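Local coordinates for DUF1491 domain-containing protein (PDB 4GOQ) that is of unknown function and belongs to the DUF1491 family, folding as a small single chain with helices packed on a mixed five-stranded sheet, at residues 8-13 / 89-94; 14-19 / 101-106; 26-31 / 82-87; 35-40 / 62-67. One frame throughout, in Å; residues are numbered along the deposited sequence.

Contact 1 of 4, residues 8-13 / 89-94; sequences IWVAAL and DIWVVE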
# COMPACT_ATOMS: atom_id res chain seq x y z
N ILE A 8 -7.87 -2.63 11.29
CA ILE A 8 -7.23 -1.85 12.38
C ILE A 8 -5.91 -1.24 11.85
O ILE A 8 -5.61 -0.07 12.07
CB ILE A 8 -7.02 -2.76 13.62
CG1 ILE A 8 -8.40 -3.16 14.23
CG2 ILE A 8 -6.16 -2.05 14.71
CD1 ILE A 8 -8.34 -4.22 15.35
N TRP A 9 -5.12 -2.06 11.19
CA TRP A 9 -3.84 -1.65 10.62
C TRP A 9 -4.06 -0.57 9.53
O TRP A 9 -3.31 0.41 9.45
CB TRP A 9 -3.14 -2.91 10.05
CG TRP A 9 -1.78 -2.61 9.46
CD1 TRP A 9 -0.57 -2.69 10.09
CD2 TRP A 9 -1.52 -2.08 8.15
NE1 TRP A 9 0.44 -2.28 9.24
CE2 TRP A 9 -0.12 -1.88 8.05
CE3 TRP A 9 -2.34 -1.76 7.04
CZ2 TRP A 9 0.47 -1.36 6.89
CZ3 TRP A 9 -1.75 -1.22 5.90
CH2 TRP A 9 -0.36 -1.07 5.81
N VAL A 10 -5.09 -0.74 8.69
CA VAL A 10 -5.40 0.23 7.64
C VAL A 10 -5.83 1.57 8.28
O VAL A 10 -5.35 2.63 7.83
CB VAL A 10 -6.43 -0.31 6.60
CG1 VAL A 10 -6.84 0.79 5.60
CG2 VAL A 10 -5.86 -1.52 5.84
N ALA A 11 -6.65 1.54 9.35
CA ALA A 11 -7.08 2.75 10.07
C ALA A 11 -5.86 3.52 10.60
O ALA A 11 -5.82 4.75 10.52
CB ALA A 11 -8.04 2.40 11.21
N ALA A 12 -4.86 2.80 11.13
CA ALA A 12 -3.65 3.44 11.64
C ALA A 12 -2.87 4.10 10.49
O ALA A 12 -2.33 5.20 10.65
CB ALA A 12 -2.77 2.42 12.35
N LEU A 13 -2.76 3.41 9.35
CA LEU A 13 -2.02 3.95 8.19
C LEU A 13 -2.69 5.25 7.67
O LEU A 13 -2.00 6.28 7.49
CB LEU A 13 -1.93 2.90 7.08
CG LEU A 13 -1.34 3.39 5.71
CD1 LEU A 13 0.17 3.76 5.85
CD2 LEU A 13 -1.44 2.29 4.68
N ASP A 89 -9.92 -10.83 -1.64
CA ASP A 89 -9.95 -10.32 -0.25
C ASP A 89 -8.96 -9.15 -0.05
O ASP A 89 -8.79 -8.65 1.08
CB ASP A 89 -9.58 -11.47 0.72
CG ASP A 89 -10.67 -12.51 0.92
OD1 ASP A 89 -11.85 -12.22 0.59
OD2 ASP A 89 -10.37 -13.59 1.47
N ILE A 90 -8.25 -8.76 -1.12
CA ILE A 90 -7.21 -7.73 -1.01
C ILE A 90 -7.75 -6.29 -0.80
O ILE A 90 -8.77 -5.88 -1.38
CB ILE A 90 -6.23 -7.79 -2.22
CG1 ILE A 90 -4.83 -7.28 -1.84
CG2 ILE A 90 -6.79 -7.07 -3.49
CD1 ILE A 90 -3.66 -7.61 -2.90
N TRP A 91 -7.02 -5.53 0.02
CA TRP A 91 -7.20 -4.11 0.25
C TRP A 91 -6.28 -3.36 -0.66
O TRP A 91 -5.20 -3.84 -0.99
CB TRP A 91 -6.84 -3.73 1.70
CG TRP A 91 -7.82 -4.21 2.74
CD1 TRP A 91 -7.98 -5.48 3.18
CD2 TRP A 91 -8.68 -3.38 3.52
NE1 TRP A 91 -8.91 -5.51 4.20
CE2 TRP A 91 -9.37 -4.23 4.42
CE3 TRP A 91 -8.95 -2.00 3.54
CZ2 TRP A 91 -10.30 -3.75 5.35
CZ3 TRP A 91 -9.89 -1.52 4.45
CH2 TRP A 91 -10.55 -2.39 5.34
N VAL A 92 -6.69 -2.16 -1.07
CA VAL A 92 -5.82 -1.27 -1.83
C VAL A 92 -5.93 0.07 -1.16
O VAL A 92 -7.04 0.58 -0.97
CB VAL A 92 -6.12 -1.21 -3.36
CG1 VAL A 92 -5.16 -0.22 -4.06
CG2 VAL A 92 -6.02 -2.60 -4.01
N VAL A 93 -4.78 0.65 -0.79
CA VAL A 93 -4.73 1.94 -0.12
C VAL A 93 -3.91 2.87 -0.97
O VAL A 93 -2.79 2.51 -1.36
CB VAL A 93 -4.16 1.84 1.33
CG1 VAL A 93 -4.02 3.23 1.94
CG2 VAL A 93 -5.05 0.95 2.22
N GLU A 94 -4.46 4.03 -1.32
CA GLU A 94 -3.72 4.98 -2.15
C GLU A 94 -3.37 6.18 -1.29
O GLU A 94 -4.22 6.69 -0.56
CB GLU A 94 -4.56 5.37 -3.41
CG GLU A 94 -3.82 6.23 -4.41
CD GLU A 94 -4.49 6.33 -5.77
OE1 GLU A 94 -5.72 6.09 -5.84
OE2 GLU A 94 -3.80 6.64 -6.76
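Helix 6-19 packs on a mixed five-stranded sheet, and here Val10 and Leu13 of that helix meet Trp91 and Val93 of strand 91-97. The axes of residues 8-13 and 91-94 run nearly parallel, at 5°, and approach to 10.7 Å. The contact is buried and wholly apolar. Val10 has the largest share: CG2 lies on the Trp91 indole, and CG1 packs on Val93 and also reaches Trp91 CZ3. Val10 CG2 sits over one face of the indole, a CH-pi contact, 4.2 Å from the centroid of the Trp91 six-membered ring and displaced toward the rim. Val10 CG1 stands anti to the backbone N (chi1 174°), which turns it to Val93 CG2 at 3.8 Å. The two valine side chains pass alongside each other, pointing opposite ways. One turn on, Leu13 CD2 touches Val93 CG1 at 3.9 Å, so Val93 is held by one methyl from each helix residue. An alanine in place of Val10 would probably open a gap over the Trp91 face and leave Val93 CG2 without its methyl neighbour. The indole is fixed at its polar end as well, since Trp91 NE1 is hydrogen-bonded to Asp31 O. Strand 91-97 lies between strands 23-28 and 37-43. Val26 of the first touches both Val10 and Trp91, while Val37 of the second touches Trp91 and Trp9.

Contact 2 of 4, residues 14-19 / 101-106; sequences IRRAEL and RHFLTE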
# COMPACT_ATOMS: atom_id res chain seq x y z
N ILE A 14 -4.02 5.21 7.48
CA ILE A 14 -4.82 6.37 7.02
C ILE A 14 -4.65 7.50 7.97
O ILE A 14 -4.34 8.62 7.55
CB ILE A 14 -6.33 6.03 6.84
CG1 ILE A 14 -6.56 4.95 5.79
CG2 ILE A 14 -7.18 7.30 6.56
CD1 ILE A 14 -8.00 4.38 5.89
N ARG A 15 -4.81 7.23 9.27
CA ARG A 15 -4.69 8.24 10.31
C ARG A 15 -3.32 8.91 10.28
O ARG A 15 -3.25 10.13 10.29
CB ARG A 15 -4.95 7.59 11.68
CG ARG A 15 -4.49 8.42 12.85
CD ARG A 15 -4.99 7.72 14.10
NE ARG A 15 -4.32 8.21 15.29
CZ ARG A 15 -4.65 9.33 15.93
NH1 ARG A 15 -5.61 10.12 15.46
NH2 ARG A 15 -4.00 9.68 17.03
N ARG A 16 -2.24 8.10 10.24
CA ARG A 16 -0.87 8.60 10.18
C ARG A 16 -0.63 9.46 8.92
O ARG A 16 0.00 10.51 9.01
CB ARG A 16 0.08 7.38 10.19
CG ARG A 16 1.52 7.67 10.50
CD ARG A 16 2.28 6.42 10.97
NE ARG A 16 2.09 5.26 10.09
CZ ARG A 16 1.43 4.15 10.43
NH1 ARG A 16 0.88 4.03 11.64
NH2 ARG A 16 1.32 3.14 9.56
N ALA A 17 -1.09 9.00 7.75
CA ALA A 17 -0.90 9.74 6.50
C ALA A 17 -1.63 11.07 6.57
O ALA A 17 -1.02 12.11 6.27
CB ALA A 17 -1.37 8.91 5.32
N GLU A 18 -2.90 11.06 7.03
CA GLU A 18 -3.70 12.29 7.16
C GLU A 18 -3.04 13.27 8.11
O GLU A 18 -2.97 14.45 7.77
CB GLU A 18 -5.12 12.00 7.62
CG GLU A 18 -5.98 11.34 6.56
CD GLU A 18 -7.41 11.09 6.97
OE1 GLU A 18 -7.67 10.95 8.19
OE2 GLU A 18 -8.27 11.00 6.07
N LEU A 19 -2.49 12.80 9.25
CA LEU A 19 -1.77 13.66 10.21
C LEU A 19 -0.49 14.25 9.62
O LEU A 19 -0.04 15.28 10.08
CB LEU A 19 -1.40 12.91 11.49
CG LEU A 19 -2.54 12.34 12.33
CD1 LEU A 19 -1.99 11.61 13.53
CD2 LEU A 19 -3.51 13.40 12.76
N ARG A 101 5.88 10.00 0.49
CA ARG A 101 5.97 9.17 1.70
C ARG A 101 4.93 8.11 1.65
O ARG A 101 3.80 8.38 1.24
CB ARG A 101 5.78 10.01 2.97
CG ARG A 101 6.97 10.92 3.29
CD ARG A 101 6.70 11.83 4.48
NE ARG A 101 5.65 12.81 4.18
CZ ARG A 101 5.08 13.60 5.08
NH1 ARG A 101 5.45 13.55 6.35
NH2 ARG A 101 4.11 14.44 4.72
N HIS A 102 5.27 6.91 2.13
CA HIS A 102 4.32 5.82 2.18
C HIS A 102 3.71 5.65 3.59
O HIS A 102 2.72 4.93 3.72
CB HIS A 102 4.97 4.51 1.70
CG HIS A 102 6.28 4.24 2.38
ND1 HIS A 102 6.36 3.93 3.71
CD2 HIS A 102 7.54 4.31 1.87
CE1 HIS A 102 7.64 3.78 3.98
NE2 HIS A 102 8.40 4.01 2.90
N PHE A 103 4.32 6.27 4.66
CA PHE A 103 3.84 6.21 6.07
C PHE A 103 3.79 4.77 6.64
O PHE A 103 3.11 4.51 7.64
CB PHE A 103 2.45 6.89 6.21
CG PHE A 103 2.52 8.35 5.83
CD1 PHE A 103 2.98 9.30 6.73
CD2 PHE A 103 2.17 8.77 4.55
CE1 PHE A 103 3.04 10.66 6.37
CE2 PHE A 103 2.24 10.13 4.19
CZ PHE A 103 2.67 11.06 5.11
N LEU A 104 4.52 3.84 6.02
CA LEU A 104 4.55 2.45 6.50
C LEU A 104 5.53 2.34 7.65
O LEU A 104 6.63 2.89 7.56
CB LEU A 104 4.95 1.49 5.36
CG LEU A 104 3.96 1.46 4.17
CD1 LEU A 104 4.57 0.76 2.95
CD2 LEU A 104 2.61 0.85 4.59
N THR A 105 5.17 1.62 8.72
CA THR A 105 6.10 1.49 9.87
C THR A 105 7.03 0.29 9.73
O THR A 105 8.10 0.29 10.34
CB THR A 105 5.36 1.43 11.21
OG1 THR A 105 4.56 0.25 11.27
CG2 THR A 105 4.51 2.66 11.46
N GLU A 106 6.62 -0.74 8.97
CA GLU A 106 7.42 -1.95 8.75
C GLU A 106 8.54 -1.65 7.75
O GLU A 106 8.39 -0.72 6.95
CB GLU A 106 6.55 -3.11 8.22
CG GLU A 106 5.35 -3.48 9.10
CD GLU A 106 4.10 -2.63 8.92
OE1 GLU A 106 4.06 -1.80 7.98
OE2 GLU A 106 3.19 -2.74 9.78
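Phe103 lays its ring flat against the helix backbone at Ala17, while Arg16 reaches past it to the carbonyl of the same residue. Ala17 CA sits almost over the ring centre, 3.6 Å from the Phe103 centroid and 7° off the normal, a CH-pi contact. Ala17 CB leans toward one side of the ring, 3.6 Å from Phe103 CD2. The opposite face is covered by Arg101 CB, and the Arg101 guanidinium places one of its faces over Phe103 CZ. The ring is therefore sandwiched. Arg16 NE (2.8 Å) and NH2 (3.0 Å) both donate to Phe103 O; sharing one acceptor leaves both bonds bent, the NH2 one more so (138°). The oxygen lies near the guanidinium plane, and NH2 approaches almost in line with the carbonyl. A bend at chi3 (49°) swings the group round to this position. Thr105 CG2 then rests over the centre of one guanidinium face, 3.6 Å from Arg16 CZ. A leucine in place of Arg16 would probably leave Phe103 O without its two donors and the Thr105 methyl without the flat group beneath it. Leu13, Ala22, Ile95 and Asp97 also border the Phe103 ring. The C-terminal loop thus packs against the C-terminal end of helix 6-19, joined to it by a two-donor arginine-to-carbonyl bond and a CH-pi contact.

Contact 3 of 4, residues 26-31 / 82-87; sequences VARKGD and RAARID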
# COMPACT_ATOMS: atom_id res chain seq x y z
N VAL A 26 -9.00 4.53 0.92
CA VAL A 26 -9.13 3.09 0.72
C VAL A 26 -9.73 2.96 -0.69
O VAL A 26 -10.91 3.29 -0.90
CB VAL A 26 -9.99 2.44 1.82
CG1 VAL A 26 -10.32 0.99 1.46
CG2 VAL A 26 -9.27 2.50 3.18
N ALA A 27 -8.92 2.50 -1.64
CA ALA A 27 -9.33 2.30 -3.05
C ALA A 27 -10.03 0.97 -3.21
O ALA A 27 -10.77 0.79 -4.16
CB ALA A 27 -8.14 2.39 -3.97
N ARG A 28 -9.77 0.03 -2.31
CA ARG A 28 -10.47 -1.26 -2.30
C ARG A 28 -10.54 -1.77 -0.86
O ARG A 28 -9.52 -1.91 -0.19
CB ARG A 28 -9.83 -2.31 -3.23
CG ARG A 28 -10.74 -3.51 -3.47
CD ARG A 28 -10.09 -4.58 -4.35
NE ARG A 28 -11.06 -5.63 -4.76
CZ ARG A 28 -11.35 -6.72 -4.05
NH1 ARG A 28 -10.79 -6.93 -2.87
NH2 ARG A 28 -12.23 -7.60 -4.52
N LYS A 29 -11.75 -2.02 -0.39
CA LYS A 29 -11.95 -2.53 0.96
C LYS A 29 -11.96 -4.05 0.88
O LYS A 29 -12.91 -4.62 0.34
CB LYS A 29 -13.30 -1.99 1.51
CG LYS A 29 -13.44 -2.09 3.02
CD LYS A 29 -14.75 -1.44 3.51
CE LYS A 29 -15.96 -2.33 3.32
NZ LYS A 29 -17.23 -1.56 3.48
N GLY A 30 -10.91 -4.69 1.41
CA GLY A 30 -10.85 -6.15 1.39
C GLY A 30 -11.39 -6.80 2.65
O GLY A 30 -12.16 -6.16 3.39
N ASP A 31 -11.01 -8.07 2.89
CA ASP A 31 -11.43 -8.83 4.07
C ASP A 31 -10.92 -8.15 5.35
O ASP A 31 -9.71 -7.92 5.49
CB ASP A 31 -10.98 -10.31 4.02
CG ASP A 31 -11.43 -11.11 5.23
OD1 ASP A 31 -12.64 -11.36 5.36
OD2 ASP A 31 -10.58 -11.40 6.11
N ARG A 82 -5.26 -6.57 -11.41
CA ARG A 82 -4.95 -7.99 -11.53
C ARG A 82 -4.85 -8.65 -10.14
O ARG A 82 -5.38 -9.75 -9.92
CB ARG A 82 -3.65 -8.20 -12.33
CG ARG A 82 -3.48 -9.64 -12.82
CD ARG A 82 -2.19 -9.81 -13.60
NE ARG A 82 -2.10 -11.14 -14.23
CZ ARG A 82 -1.35 -12.14 -13.78
NH1 ARG A 82 -0.61 -11.99 -12.69
NH2 ARG A 82 -1.34 -13.30 -14.41
N ALA A 83 -4.23 -7.93 -9.19
CA ALA A 83 -4.06 -8.40 -7.81
C ALA A 83 -5.40 -8.68 -7.12
O ALA A 83 -5.50 -9.65 -6.34
CB ALA A 83 -3.27 -7.39 -7.01
N ALA A 84 -6.44 -7.86 -7.42
CA ALA A 84 -7.77 -8.03 -6.84
C ALA A 84 -8.51 -9.20 -7.48
O ALA A 84 -9.42 -9.73 -6.86
CB ALA A 84 -8.58 -6.76 -6.96
N ARG A 85 -8.11 -9.63 -8.70
CA ARG A 85 -8.68 -10.84 -9.32
C ARG A 85 -8.00 -12.07 -8.75
O ARG A 85 -8.65 -13.07 -8.47
CB ARG A 85 -8.56 -10.84 -10.85
CG ARG A 85 -9.68 -10.13 -11.53
CD ARG A 85 -9.52 -10.23 -13.03
NE ARG A 85 -8.44 -9.37 -13.51
CZ ARG A 85 -7.40 -9.78 -14.22
NH1 ARG A 85 -7.27 -11.06 -14.55
NH2 ARG A 85 -6.49 -8.91 -14.63
N ILE A 86 -6.68 -12.00 -8.58
CA ILE A 86 -5.86 -13.06 -7.99
C ILE A 86 -6.33 -13.30 -6.54
O ILE A 86 -6.56 -14.44 -6.14
CB ILE A 86 -4.36 -12.64 -8.06
CG1 ILE A 86 -3.84 -12.69 -9.53
CG2 ILE A 86 -3.48 -13.47 -7.11
CD1 ILE A 86 -2.56 -11.80 -9.76
N ASP A 87 -6.55 -12.19 -5.81
CA ASP A 87 -6.98 -12.20 -4.43
C ASP A 87 -8.18 -11.26 -4.20
O ASP A 87 -7.99 -10.10 -3.82
CB ASP A 87 -5.80 -11.82 -3.52
CG ASP A 87 -6.09 -11.88 -2.04
OD1 ASP A 87 -7.20 -12.36 -1.66
OD2 ASP A 87 -5.22 -11.48 -1.25
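The Arg28 guanidinium presents one face to Ala84 of helix 74-86. The Ala84 methyl comes in from that side and meets the NE end of the group: Ala84 CB is 3.5 Å from Arg28 NE. Ala84 O also lies above the plane, near the rim and farther off. Asp87 O stands obliquely to the group, 4.3 Å from Arg28 NH1, which is proximity and no bond. The aliphatic stem shares the contact, with Arg28 CD 3.7 Å from Ala84 CB. The side chain can span the gap because it is stretched from CG to NE, with CG anti to the backbone N (chi1 -166°). Its root is set by the sheet edge. Ala27 and Arg28 both face Val92 in a classic beta bulge, where strand 23-28 turns a corner. The polar end is held elsewhere: NH1 is hydrogen-bonded to Ile90 O and Pro88 O, in the link between the helix and strand 91-97. Asp87, the first residue to leave the helical conformation, points OD1 to the backbone N of Asp89, and Asp87 OD1 stays 6.6 Å from Arg28 NH1. Across these two segments the contact is thus van der Waals packing at the surface. The positive group lies close to the carbonyl end of a helix and takes two backbone oxygens just beyond it. The helix dipole and these oxygens would probably favour the positive charge here.

Contact 4 of 4, residues 35-40 / 62-67; sequences GAVLVK and RFWMQP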
# COMPACT_ATOMS: atom_id res chain seq x y z
N GLY A 35 -7.42 -9.87 5.24
CA GLY A 35 -7.10 -9.49 3.87
C GLY A 35 -5.71 -8.90 3.72
O GLY A 35 -5.24 -8.13 4.58
N ALA A 36 -5.04 -9.26 2.61
CA ALA A 36 -3.73 -8.69 2.26
C ALA A 36 -3.91 -7.22 1.90
O ALA A 36 -5.03 -6.79 1.64
CB ALA A 36 -3.15 -9.44 1.09
N VAL A 37 -2.82 -6.45 1.82
CA VAL A 37 -2.88 -5.02 1.51
C VAL A 37 -1.86 -4.65 0.42
O VAL A 37 -0.72 -5.10 0.46
CB VAL A 37 -2.63 -4.12 2.76
CG1 VAL A 37 -2.75 -2.64 2.42
CG2 VAL A 37 -3.57 -4.46 3.92
N LEU A 38 -2.31 -3.83 -0.56
CA LEU A 38 -1.48 -3.17 -1.55
C LEU A 38 -1.46 -1.71 -1.20
O LEU A 38 -2.53 -1.14 -1.03
CB LEU A 38 -1.99 -3.33 -3.00
CG LEU A 38 -1.80 -4.63 -3.76
CD1 LEU A 38 -2.21 -4.42 -5.23
CD2 LEU A 38 -0.34 -5.13 -3.69
N VAL A 39 -0.29 -1.08 -1.15
CA VAL A 39 -0.21 0.35 -0.89
C VAL A 39 0.39 1.03 -2.10
O VAL A 39 1.49 0.69 -2.51
CB VAL A 39 0.60 0.67 0.40
CG1 VAL A 39 0.72 2.19 0.61
CG2 VAL A 39 -0.01 0.00 1.62
N LYS A 40 -0.34 1.99 -2.68
CA LYS A 40 0.13 2.80 -3.80
C LYS A 40 0.52 4.16 -3.25
O LYS A 40 -0.34 4.89 -2.79
CB LYS A 40 -0.98 2.94 -4.85
CG LYS A 40 -0.53 3.74 -6.10
CD LYS A 40 -1.79 3.89 -6.99
CE LYS A 40 -1.56 4.72 -8.20
NZ LYS A 40 -2.87 5.07 -8.84
N ARG A 62 7.46 -9.16 8.99
CA ARG A 62 6.79 -8.54 7.84
C ARG A 62 7.60 -7.38 7.29
O ARG A 62 8.12 -6.55 8.06
CB ARG A 62 5.38 -8.06 8.22
CG ARG A 62 4.66 -7.21 7.16
CD ARG A 62 4.01 -8.01 6.03
NE ARG A 62 2.79 -8.70 6.49
CZ ARG A 62 2.50 -9.96 6.22
NH1 ARG A 62 3.30 -10.69 5.46
NH2 ARG A 62 1.37 -10.50 6.68
N PHE A 63 7.67 -7.30 5.95
CA PHE A 63 8.30 -6.19 5.26
C PHE A 63 7.52 -5.91 3.97
O PHE A 63 6.63 -6.68 3.59
CB PHE A 63 9.80 -6.44 5.02
CG PHE A 63 10.17 -7.42 3.91
CD1 PHE A 63 10.33 -8.78 4.18
CD2 PHE A 63 10.45 -6.96 2.63
CE1 PHE A 63 10.70 -9.67 3.16
CE2 PHE A 63 10.80 -7.85 1.61
CZ PHE A 63 10.96 -9.20 1.90
N TRP A 64 7.80 -4.77 3.35
CA TRP A 64 7.12 -4.39 2.11
C TRP A 64 8.06 -4.50 0.91
O TRP A 64 9.19 -4.02 0.95
CB TRP A 64 6.54 -2.98 2.22
CG TRP A 64 5.49 -2.87 3.29
CD1 TRP A 64 5.68 -2.60 4.62
CD2 TRP A 64 4.09 -3.16 3.14
NE1 TRP A 64 4.47 -2.64 5.29
CE2 TRP A 64 3.48 -2.97 4.40
CE3 TRP A 64 3.28 -3.49 2.03
CZ2 TRP A 64 2.11 -3.20 4.60
CZ3 TRP A 64 1.93 -3.69 2.23
CH2 TRP A 64 1.34 -3.51 3.49
N MSE A 65 7.59 -5.14 -0.14
CA MSE A 65 8.34 -5.33 -1.38
C MSE A 65 7.62 -4.57 -2.48
O MSE A 65 6.44 -4.26 -2.31
CB MSE A 65 8.51 -6.84 -1.73
CG MSE A 65 7.19 -7.61 -1.98
SE MSE A 65 7.39 -9.55 -2.41
CE MSE A 65 5.74 -9.82 -3.33
N GLN A 66 8.29 -4.28 -3.61
CA GLN A 66 7.67 -3.64 -4.78
C GLN A 66 7.50 -4.73 -5.82
O GLN A 66 8.49 -5.22 -6.35
CB GLN A 66 8.47 -2.44 -5.30
CG GLN A 66 8.50 -1.31 -4.26
CD GLN A 66 9.32 -0.16 -4.74
OE1 GLN A 66 9.05 0.42 -5.79
NE2 GLN A 66 10.36 0.19 -3.99
N PRO A 67 6.26 -5.21 -6.02
CA PRO A 67 6.05 -6.34 -6.96
C PRO A 67 6.10 -5.91 -8.43
O PRO A 67 6.14 -6.76 -9.32
CB PRO A 67 4.65 -6.83 -6.59
CG PRO A 67 3.94 -5.61 -6.09
CD PRO A 67 4.98 -4.76 -5.41
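Trp64 of strand 62-65 reaches back to Val37 and Val39 of strand 37-43, two strands of an antiparallel meander with strand 48-56 between them in the sheet order. The benzene end of the indole does the touching. Trp64 CH2 lies 4.1 Å from Val37 CB and 4.2 Å from Val39 CG2, and the Val39 and Trp64 side chains cross at about a right angle. Both valines turn toward strand 62-65, being two apart on their strand, and the tryptophan fits against the pair. Trp64 CG stands anti to its carbonyl carbon (chi1 -63°), and this sends the long ring toward strand 37-43. The contact is buried and apolar apart from one backbone oxygen at the ring edge. Farther out, the indole is fixed by its nitrogen: NE1 is hydrogen-bonded to Glu106 OE1, in the C-terminal part of the chain. Its ring also meets that of Trp9, with planes at about 30°, so helix 6-19 borders the same cluster. Thr6 and Trp9 touch Val37, and Leu13 touches Val39. A glycerol, probably from the crystallisation liquor, lies about 4 Å from the Trp64 side chain. The backbone of the valine strand is held on both sides, for Leu38 pairs with Trp91 and Val93, and Val39 with Phe52. At the rim of the indole, Trp64 CZ3 lies 3.5 Å from Val37 O, near the ring plane.

How the contacts relate
Contacts 1 and 2 share helix 6-19, their centres about 11 Å apart, and their segments alternate along the chain. Contacts 3 and 4 both fall within the loops that those two close, and contact 4 falls within that of contact 3. Contacts 1, 3 and 4 all reach the one mixed sheet, through strands 91-97, 23-28, and 37-43 with 62-65. Helix 6-19 covers one face of it and helix 74-86 the other. Contacts 2 and 3, about 20 Å apart, lie on opposite sides of the chain centre. Glu106 of contact 2 ties Trp9 to Trp64, joining contacts 1 and 4. Chain start and chain end thus close over one compact core.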